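Local coordinates for enoyl-CoA hydratase/isomerase family protein (Pseudomonas syringae pv. tomato, PDB 3OT6), which probably acts on acyl-CoA thioesters as a member of the enoyl-CoA hydratase/isomerase family, its exact substrate and reaction not being established, at residues A107-R119 with M139-L151. Sequence-based numbering, arbitrary orientation.
Sequences AKGAFLLLSADYR and MHHAGIELARDRL
R150, F111 and L114 bury the most surface where helix 108-113 packs on helix 141-150, their axes 10.1 Å apart and inclined at 41°. R150 reaches beyond the end of helix 108-113 and presents both terminal nitrogens end-on to a single carbonyl: NH2 lies 2.8 Å and NH1 2.9 Å from A116 O. The oxygen sits within the guanidinium plane, and both bonds are bent, as is expected when two nitrogens of one guanidinium share an acceptor. With CG anti to the backbone N (chi1 -166°) and bends further out, the R150 chain runs past L114, its CB 3.8 Å from L114 CD2. R150 NH1 also overlies one face of the R119 guanidinium, whose charge is countered by D178.

In this crotonase-like fold the contact joins the helix following strand 103-106, and the turn leading into sheet strand 118-122, to a helix flanked by helices 153-160 and 202-230. Further along, F111 slots against G143, where the bare backbone lets CZ approach CA to 3.3 Å. The selenium of selenomethionine M139 meets the edge of the same ring in a Met-aromatic contact, while the H140 ring makes an offset edge-to-face pair with F111, its edge toward the F111 face, planes at 89°. L146 CD1 packs 3.7 Å from F111 CD1. L114 CD1 rests on A147, and a water donates to both L114 O and L146 O, bridging the two backbones.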
loop_
_atom_site.group_PDB
_atom_site.type_symbol
_atom_site.label_atom_id
_atom_site.label_comp_id
_atom_site.label_asym_id
_atom_site.label_seq_id
_atom_site.Cartn_x
_atom_site.Cartn_y
_atom_site.Cartn_z
ATOM N N ALA A 107 8.931 -3.986 1.041
ATOM C CA ALA A 107 8.697 -3.742 2.488
ATOM C C ALA A 107 7.393 -2.914 2.573
ATOM O O ALA A 107 6.434 -3.312 1.905
ATOM C CB ALA A 107 9.911 -3.067 3.159
ATOM N N LYS A 108 7.344 -1.792 3.325
ATOM C CA LYS A 108 6.119 -0.969 3.418
ATOM C C LYS A 108 5.600 -0.645 2.012
ATOM O O LYS A 108 4.389 -0.627 1.791
ATOM C CB LYS A 108 6.305 0.316 4.263
ATOM C CG LYS A 108 5.007 1.130 4.529
ATOM C CD LYS A 108 4.051 0.396 5.531
ATOM C CE LYS A 108 2.581 0.978 5.624
ATOM N NZ LYS A 108 1.750 -0.081 6.451
ATOM N N GLY A 109 6.475 -0.429 1.049
ATOM C CA GLY A 109 5.951 -0.207 -0.293
ATOM C C GLY A 109 5.115 -1.411 -0.762
ATOM O O GLY A 109 4.113 -1.259 -1.467
ATOM N N ALA A 110 5.518 -2.626 -0.417
ATOM C CA ALA A 110 4.675 -3.743 -0.810
ATOM C C ALA A 110 3.431 -3.865 0.124
ATOM O O ALA A 110 2.400 -4.421 -0.299
ATOM C CB ALA A 110 5.463 -5.071 -0.894
ATOM N N PHE A 111 3.521 -3.380 1.368
ATOM C CA PHE A 111 2.331 -3.284 2.181
ATOM C C PHE A 111 1.248 -2.386 1.614
ATOM O O PHE A 111 0.062 -2.582 1.882
ATOM C CB PHE A 111 2.644 -2.948 3.612
ATOM C CG PHE A 111 3.226 -4.123 4.354
ATOM C CD1 PHE A 111 2.513 -5.336 4.440
ATOM C CD2 PHE A 111 4.478 -4.054 4.934
ATOM C CE1 PHE A 111 3.062 -6.464 5.141
ATOM C CE2 PHE A 111 5.024 -5.136 5.596
ATOM C CZ PHE A 111 4.338 -6.353 5.701
ATOM N N LEU A 112 1.624 -1.411 0.808
ATOM C CA LEU A 112 0.604 -0.557 0.237
ATOM C C LEU A 112 -0.279 -1.380 -0.688
ATOM O O LEU A 112 -1.487 -1.110 -0.731
ATOM C CB LEU A 112 1.180 0.626 -0.540
ATOM C CG LEU A 112 2.029 1.620 0.220
ATOM C CD1 LEU A 112 2.479 2.719 -0.807
ATOM C CD2 LEU A 112 1.218 2.193 1.314
ATOM N N LEU A 113 0.301 -2.337 -1.435
ATOM C CA LEU A 113 -0.485 -3.231 -2.327
ATOM C C LEU A 113 -1.449 -4.194 -1.580
ATOM O O LEU A 113 -2.453 -4.688 -2.155
ATOM C CB LEU A 113 0.423 -4.044 -3.262
ATOM C CG LEU A 113 1.464 -3.301 -4.136
ATOM C CD1 LEU A 113 2.626 -4.254 -4.451
ATOM C CD2 LEU A 113 0.766 -2.773 -5.397
ATOM N N LEU A 114 -1.109 -4.489 -0.332
ATOM C CA LEU A 114 -1.893 -5.324 0.523
ATOM C C LEU A 114 -2.982 -4.507 1.259
ATOM O O LEU A 114 -3.731 -5.061 2.067
ATOM C CB LEU A 114 -0.963 -6.056 1.510
ATOM C CG LEU A 114 0.091 -6.971 0.837
ATOM C CD1 LEU A 114 0.771 -7.935 1.819
ATOM C CD2 LEU A 114 -0.474 -7.778 -0.339
ATOM N N SER A 115 -3.102 -3.215 0.952
ATOM C CA SER A 115 -3.996 -2.351 1.693
ATOM C C SER A 115 -5.105 -1.784 0.782
ATOM O O SER A 115 -5.765 -0.847 1.149
ATOM C CB SER A 115 -3.192 -1.174 2.234
ATOM O OG SER A 115 -2.216 -1.636 3.136
ATOM N N ALA A 116 -5.295 -2.326 -0.403
ATOM C CA ALA A 116 -6.055 -1.652 -1.433
ATOM C C ALA A 116 -7.135 -2.625 -1.939
ATOM O O ALA A 116 -7.160 -3.830 -1.576
ATOM C CB ALA A 116 -5.098 -1.285 -2.606
ATOM N N ASP A 117 -7.946 -2.130 -2.866
ATOM C CA ASP A 117 -9.068 -2.902 -3.395
ATOM C C ASP A 117 -8.758 -3.651 -4.676
ATOM O O ASP A 117 -9.378 -4.672 -4.934
ATOM C CB ASP A 117 -10.262 -2.005 -3.517
ATOM C CG ASP A 117 -10.706 -1.539 -2.151
ATOM O OD1 ASP A 117 -11.103 -2.459 -1.351
ATOM O OD2 ASP A 117 -10.580 -0.305 -1.863
ATOM N N TYR A 118 -7.790 -3.136 -5.437
ATOM C CA TYR A 118 -7.389 -3.678 -6.707
ATOM C C TYR A 118 -5.910 -3.247 -6.892
ATOM O O TYR A 118 -5.543 -2.068 -6.584
ATOM C CB TYR A 118 -8.272 -3.110 -7.892
ATOM C CG TYR A 118 -8.115 -3.998 -9.112
ATOM C CD1 TYR A 118 -8.986 -5.064 -9.320
ATOM C CD2 TYR A 118 -7.029 -3.860 -9.966
ATOM C CE1 TYR A 118 -8.820 -5.956 -10.383
ATOM C CE2 TYR A 118 -6.832 -4.766 -11.077
ATOM C CZ TYR A 118 -7.731 -5.810 -11.254
ATOM O OH TYR A 118 -7.601 -6.737 -12.260
ATOM N N ARG A 119 -5.066 -4.134 -7.425
ATOM C CA ARG A 119 -3.628 -3.809 -7.544
ATOM C C ARG A 119 -3.135 -4.145 -8.904
ATOM O O ARG A 119 -3.341 -5.241 -9.363
ATOM C CB ARG A 119 -2.790 -4.584 -6.514
ATOM C CG ARG A 119 -2.991 -4.148 -5.054
ATOM C CD ARG A 119 -4.157 -4.839 -4.349
ATOM N NE ARG A 119 -4.330 -6.216 -4.831
ATOM C CZ ARG A 119 -3.719 -7.289 -4.303
ATOM N NH1 ARG A 119 -2.944 -7.170 -3.209
ATOM N NH2 ARG A 119 -3.900 -8.495 -4.868
HETATM N N MSE A 139 9.491 -8.974 11.625
HETATM C CA MSE A 139 8.287 -8.382 11.104
HETATM C C MSE A 139 7.352 -8.030 12.281
HETATM O O MSE A 139 7.230 -8.807 13.260
HETATM C CB MSE A 139 7.608 -9.314 10.105
HETATM C CG MSE A 139 6.368 -8.691 9.337
HETATM SE SE MSE A 139 7.081 -7.439 8.088
HETATM C CE MSE A 139 7.592 -8.697 6.651
ATOM N N HIS A 140 6.734 -6.847 12.163
ATOM C CA HIS A 140 5.742 -6.384 13.099
ATOM C C HIS A 140 4.394 -7.075 12.886
ATOM O O HIS A 140 4.097 -7.573 11.799
ATOM C CB HIS A 140 5.621 -4.850 13.012
ATOM C CG HIS A 140 5.295 -4.308 11.642
ATOM N ND1 HIS A 140 5.907 -4.743 10.486
ATOM C CD2 HIS A 140 4.455 -3.316 11.258
ATOM C CE1 HIS A 140 5.464 -4.048 9.454
ATOM N NE2 HIS A 140 4.570 -3.183 9.895
ATOM N N HIS A 141 3.575 -7.126 13.929
ATOM C CA HIS A 141 2.250 -7.703 13.811
ATOM C C HIS A 141 1.408 -7.125 12.660
ATOM O O HIS A 141 0.844 -7.878 11.872
ATOM C CB HIS A 141 1.504 -7.656 15.134
ATOM C CG HIS A 141 1.999 -8.635 16.138
ATOM N ND1 HIS A 141 1.862 -10.001 15.978
ATOM C CD2 HIS A 141 2.650 -8.459 17.315
ATOM C CE1 HIS A 141 2.376 -10.619 17.032
ATOM N NE2 HIS A 141 2.856 -9.707 17.855
ATOM N N ALA A 142 1.342 -5.815 12.532
ATOM C CA ALA A 142 0.571 -5.216 11.465
ATOM C C ALA A 142 0.947 -5.790 10.096
ATOM O O ALA A 142 0.062 -6.145 9.311
ATOM C CB ALA A 142 0.724 -3.700 11.480
ATOM N N GLY A 143 2.247 -5.896 9.795
ATOM C CA GLY A 143 2.669 -6.352 8.493
ATOM C C GLY A 143 2.344 -7.834 8.336
ATOM O O GLY A 143 1.903 -8.311 7.262
ATOM N N ILE A 144 2.570 -8.604 9.385
ATOM C CA ILE A 144 2.289 -10.028 9.301
ATOM C C ILE A 144 0.829 -10.167 8.912
ATOM O O ILE A 144 0.492 -10.920 7.994
ATOM C CB ILE A 144 2.511 -10.706 10.645
ATOM C CG1 ILE A 144 4.039 -10.820 10.937
ATOM C CG2 ILE A 144 1.739 -12.006 10.681
ATOM C CD1 ILE A 144 4.391 -11.154 12.388
ATOM N N GLU A 145 -0.013 -9.393 9.602
ATOM C CA GLU A 145 -1.458 -9.499 9.474
ATOM C C GLU A 145 -2.002 -8.952 8.129
ATOM O O GLU A 145 -2.928 -9.550 7.541
ATOM C CB GLU A 145 -2.169 -8.893 10.700
ATOM C CG GLU A 145 -1.971 -9.703 12.049
ATOM C CD GLU A 145 -2.141 -11.231 11.896
ATOM O OE1 GLU A 145 -2.984 -11.666 11.091
ATOM O OE2 GLU A 145 -1.399 -12.022 12.572
ATOM N N LEU A 146 -1.385 -7.892 7.595
ATOM C CA LEU A 146 -1.710 -7.461 6.235
ATOM C C LEU A 146 -1.326 -8.523 5.244
ATOM O O LEU A 146 -2.026 -8.752 4.274
ATOM C CB LEU A 146 -0.973 -6.183 5.873
ATOM C CG LEU A 146 -1.341 -4.876 6.627
ATOM C CD1 LEU A 146 -0.306 -3.780 6.315
ATOM C CD2 LEU A 146 -2.680 -4.408 6.220
ATOM N N ALA A 147 -0.205 -9.197 5.457
ATOM C CA ALA A 147 0.239 -10.203 4.481
ATOM C C ALA A 147 -0.617 -11.449 4.593
ATOM O O ALA A 147 -1.038 -12.032 3.595
ATOM C CB ALA A 147 1.658 -10.514 4.653
ATOM N N ARG A 148 -0.979 -11.789 5.819
ATOM C CA ARG A 148 -1.733 -13.000 6.051
ATOM C C ARG A 148 -3.051 -12.937 5.343
ATOM O O ARG A 148 -3.537 -13.938 4.836
ATOM C CB ARG A 148 -1.951 -13.237 7.544
ATOM C CG ARG A 148 -2.405 -14.690 7.809
ATOM C CD ARG A 148 -2.908 -14.961 9.240
ATOM N NE ARG A 148 -2.036 -14.448 10.310
ATOM C CZ ARG A 148 -1.002 -15.134 10.793
ATOM N NH1 ARG A 148 -0.715 -16.396 10.301
ATOM N NH2 ARG A 148 -0.270 -14.555 11.769
ATOM N N ASP A 149 -3.637 -11.753 5.312
ATOM C CA ASP A 149 -4.989 -11.625 4.881
ATOM C C ASP A 149 -5.065 -11.619 3.385
ATOM O O ASP A 149 -6.114 -11.974 2.863
ATOM C CB ASP A 149 -5.658 -10.336 5.455
ATOM C CG ASP A 149 -7.189 -10.377 5.321
ATOM O OD1 ASP A 149 -7.797 -11.277 5.970
ATOM O OD2 ASP A 149 -7.770 -9.588 4.529
ATOM N N ARG A 150 -3.998 -11.214 2.684
ATOM C CA ARG A 150 -4.068 -11.082 1.219
ATOM C C ARG A 150 -3.243 -12.116 0.412
ATOM O O ARG A 150 -3.556 -12.390 -0.763
ATOM C CB ARG A 150 -3.615 -9.662 0.744
ATOM C CG ARG A 150 -3.996 -9.357 -0.768
ATOM C CD ARG A 150 -5.561 -9.196 -0.988
ATOM N NE ARG A 150 -5.970 -8.046 -0.196
ATOM C CZ ARG A 150 -6.204 -6.823 -0.668
ATOM N NH1 ARG A 150 -6.182 -6.552 -1.966
ATOM N NH2 ARG A 150 -6.485 -5.865 0.183
ATOM N N LEU A 151 -2.143 -12.593 0.983
ATOM C CA LEU A 151 -1.210 -13.399 0.221
ATOM C C LEU A 151 -1.676 -14.856 0.149
ATOM O O LEU A 151 -2.311 -15.361 1.092
ATOM C CB LEU A 151 0.178 -13.324 0.834
ATOM C CG LEU A 151 0.804 -11.932 0.710
ATOM C CD1 LEU A 151 2.222 -12.018 1.208
ATOM C CD2 LEU A 151 0.746 -11.245 -0.728
HETATM O O HOH W 1 3.521 -0.814 8.992
HETATM O O HOH W 2 -4.158 -7.210 3.538
#